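PDB 2ZWS: neutral ceramidase from Pseudomonas aeruginosa, which hydrolyses the N-acyl linkage of ceramides to sphingosine and free fatty acid, binds one zinc ion per subunit, and also catalyses the reverse synthesis. Local coordinates for residues Y148-L153 and D179-V184. Residues are numbered along the deposited sequence; the frame is centred on the assembly and turned at random.
Sequences YGSGEL and DPQMSV
The phenol ring of Tyr-148 reaches Ser-183 at an oblique tilt: CE2 of Tyr-148 lies 3.8 Å from CB of Ser-183, and OH of Tyr-148 lies 3.2 Å from OG of Ser-183, a long hydroxyl-hydroxyl approach. Turning CG opposite the backbone N (chi1 173°) carries this ring along the sheet to Ser-183, while His-435 stacks on it from outside the pair. At the other end, the side chains of Glu-152, in one of its two conformers, and Pro-180 lie side by side, a doubtful contact. Between them, strands 142-152 and 181-189 pair as antiparallel neighbours in the mixed sheet of the N-terminal ceramidase domain: Gly-149 exchanges two backbone hydrogen bonds with Val-184, and Gly-151 two with Met-182. The nearly straight bond from Leu-153 N to Pro-180 O (2.8 Å, 176°) extends the pairing past the strand ends, where OD1 of Asp-179 closes an Asx turn by accepting from Gln-181 N. CE of Met-182 touches CD2 of Leu-153 at 3.8 Å. Over this pair, the Met-182 and Val-184 face is thus apolar and covered by helix 265-286, while the opposite face carries polar groups, Ser-183 among them, and a water weakly links Ser-150 and Gln-181.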
ATOM      1  N   TYR A 148      13.269 -17.748   7.722  1.00 14.09           N
ATOM      2  CA  TYR A 148      11.804 -17.688   7.767  1.00 13.44           C
ATOM      3  C   TYR A 148      11.315 -18.048   9.179  1.00 13.73           C
ATOM      4  O   TYR A 148      11.863 -18.952   9.822  1.00 14.04           O
ATOM      5  CB  TYR A 148      11.207 -18.671   6.754  1.00 15.30           C
ATOM      6  CG  TYR A 148       9.710 -18.777   6.874  1.00 16.38           C
ATOM      7  CD1 TYR A 148       9.151 -19.692   7.751  1.00 18.81           C
ATOM      8  CD2 TYR A 148       8.860 -17.946   6.143  1.00 19.20           C
ATOM      9  CE1 TYR A 148       7.793 -19.783   7.898  1.00 20.38           C
ATOM     10  CE2 TYR A 148       7.479 -18.054   6.274  1.00 19.52           C
ATOM     11  CZ  TYR A 148       6.978 -18.970   7.151  1.00 19.42           C
ATOM     12  OH  TYR A 148       5.616 -19.089   7.314  1.00 22.42           O
ATOM     13  N   GLY A 149      10.274 -17.369   9.651  1.00 12.76           N
ATOM     14  CA  GLY A 149       9.605 -17.796  10.878  1.00 13.41           C
ATOM     15  C   GLY A 149       8.162 -17.366  10.848  1.00 14.34           C
ATOM     16  O   GLY A 149       7.780 -16.526  10.036  1.00 13.79           O
ATOM     17  N   SER A 150       7.374 -17.936  11.755  1.00 14.57           N
ATOM     18  CA  SER A 150       5.987 -17.547  11.897  1.00 15.71           C
ATOM     19  C   SER A 150       5.568 -17.570  13.367  1.00 15.49           C
ATOM     20  O   SER A 150       6.259 -18.175  14.222  1.00 16.12           O
ATOM     21  CB  SER A 150       5.100 -18.442  11.038  1.00 17.37           C
ATOM     22  OG  SER A 150       5.015 -19.748  11.577  1.00 20.17           O
ATOM     23  N   GLY A 151       4.475 -16.867  13.656  1.00 15.10           N
ATOM     24  CA  GLY A 151       3.918 -16.833  15.009  1.00 15.49           C
ATOM     25  C   GLY A 151       2.510 -16.302  14.987  1.00 16.25           C
ATOM     26  O   GLY A 151       2.038 -15.819  13.961  1.00 17.72           O
ATOM     27  N   GLU A 152       1.859 -16.371  16.142  1.00 16.49           N
ATOM     28  CA  GLU A 152       0.463 -15.998  16.219  0.50 16.19           C
ATOM     29  C   GLU A 152       0.326 -14.648  16.897  1.00 15.92           C
ATOM     30  O   GLU A 152       0.785 -14.439  18.029  1.00 16.73           O
ATOM     31  CB  GLU A 152      -0.365 -17.070  16.950  0.50 16.99           C
ATOM     32  CG  GLU A 152      -0.458 -18.399  16.196  0.50 18.31           C
ATOM     33  CD  GLU A 152      -1.715 -19.210  16.523  0.50 20.30           C
ATOM     34  OE1 GLU A 152      -2.392 -18.899  17.523  0.50 21.48           O
ATOM     35  OE2 GLU A 152      -2.016 -20.173  15.782  0.50 20.58           O
ATOM     36  N   LEU A 153      -0.318 -13.723  16.183  1.00 15.81           N
ATOM     37  CA  LEU A 153      -0.554 -12.364  16.705  1.00 15.82           C
ATOM     38  C   LEU A 153      -2.054 -12.246  17.022  1.00 16.82           C
ATOM     39  O   LEU A 153      -2.876 -12.254  16.107  1.00 16.76           O
ATOM     40  CB  LEU A 153      -0.088 -11.310  15.667  1.00 15.65           C
ATOM     41  CG  LEU A 153      -0.411  -9.840  15.952  1.00 15.59           C
ATOM     42  CD1 LEU A 153       0.090  -9.433  17.358  1.00 17.31           C
ATOM     43  CD2 LEU A 153       0.201  -8.940  14.859  1.00 16.37           C
ATOM     44  N   ASP A 179      -7.195 -14.409  11.187  1.00 17.01           N
ATOM     45  CA  ASP A 179      -6.039 -15.184  10.790  1.00 16.27           C
ATOM     46  C   ASP A 179      -4.871 -14.630  11.603  1.00 16.05           C
ATOM     47  O   ASP A 179      -4.403 -13.510  11.355  1.00 15.67           O
ATOM     48  CB  ASP A 179      -5.766 -15.078   9.281  1.00 15.88           C
ATOM     49  CG  ASP A 179      -4.506 -15.821   8.860  1.00 15.45           C
ATOM     50  OD1 ASP A 179      -3.826 -16.432   9.725  1.00 16.45           O
ATOM     51  OD2 ASP A 179      -4.195 -15.786   7.655  1.00 17.07           O
ATOM     52  N   PRO A 180      -4.436 -15.355  12.640  1.00 15.92           N
ATOM     53  CA  PRO A 180      -3.479 -14.758  13.551  1.00 16.51           C
ATOM     54  C   PRO A 180      -2.050 -14.925  13.039  1.00 16.17           C
ATOM     55  O   PRO A 180      -1.115 -14.435  13.648  1.00 16.75           O
ATOM     56  CB  PRO A 180      -3.689 -15.571  14.825  1.00 17.40           C
ATOM     57  CG  PRO A 180      -3.974 -16.917  14.310  1.00 17.38           C
ATOM     58  CD  PRO A 180      -4.800 -16.723  13.047  1.00 16.42           C
ATOM     59  N   GLN A 181      -1.882 -15.606  11.907  1.00 15.24           N
ATOM     60  CA  GLN A 181      -0.517 -15.929  11.490  1.00 14.62           C
ATOM     61  C   GLN A 181       0.227 -14.739  10.911  1.00 14.18           C
ATOM     62  O   GLN A 181      -0.212 -14.146   9.919  1.00 14.83           O
ATOM     63  CB  GLN A 181      -0.483 -17.083  10.487  1.00 13.87           C
ATOM     64  CG  GLN A 181       0.969 -17.497  10.169  1.00 16.73           C
ATOM     65  CD  GLN A 181       1.036 -18.828   9.442  1.00 20.25           C
ATOM     66  OE1 GLN A 181       1.278 -19.884  10.055  1.00 24.02           O
ATOM     67  NE2 GLN A 181       0.793 -18.796   8.158  1.00 20.74           N
ATOM     68  N   MET A 182       1.355 -14.413  11.540  1.00 13.40           N
ATOM     69  CA  MET A 182       2.341 -13.548  10.924  1.00 13.67           C
ATOM     70  C   MET A 182       3.555 -14.383  10.484  1.00 13.36           C
ATOM     71  O   MET A 182       4.074 -15.202  11.258  1.00 13.69           O
ATOM     72  CB  MET A 182       2.799 -12.462  11.897  1.00 13.80           C
ATOM     73  CG  MET A 182       3.912 -11.579  11.306  1.00 14.88           C
ATOM     74  SD  MET A 182       4.433 -10.263  12.402  1.00 15.91           S
ATOM     75  CE  MET A 182       3.026  -9.124  12.262  1.00 17.25           C
ATOM     76  N   SER A 183       4.017 -14.164   9.255  1.00 12.82           N
ATOM     77  CA  SER A 183       5.226 -14.799   8.729  1.00 12.75           C
ATOM     78  C   SER A 183       6.261 -13.704   8.525  1.00 11.52           C
ATOM     79  O   SER A 183       5.922 -12.573   8.162  1.00 11.91           O
ATOM     80  CB  SER A 183       4.929 -15.443   7.359  1.00 12.96           C
ATOM     81  OG  SER A 183       3.892 -16.420   7.465  1.00 18.12           O
ATOM     82  N   VAL A 184       7.533 -14.031   8.756  1.00 11.38           N
ATOM     83  CA  VAL A 184       8.616 -13.069   8.534  1.00 12.26           C
ATOM     84  C   VAL A 184       9.728 -13.711   7.731  1.00 12.87           C
ATOM     85  O   VAL A 184      10.214 -14.788   8.093  1.00 12.73           O
ATOM     86  CB  VAL A 184       9.181 -12.482   9.871  1.00 12.52           C
ATOM     87  CG1 VAL A 184      10.309 -11.448   9.594  1.00 10.30           C
ATOM     88  CG2 VAL A 184       8.070 -11.870  10.713  1.00 14.63           C
TER
HETATM   89  O   HOH W   1       2.123 -19.521  13.289  1.00 26.06           O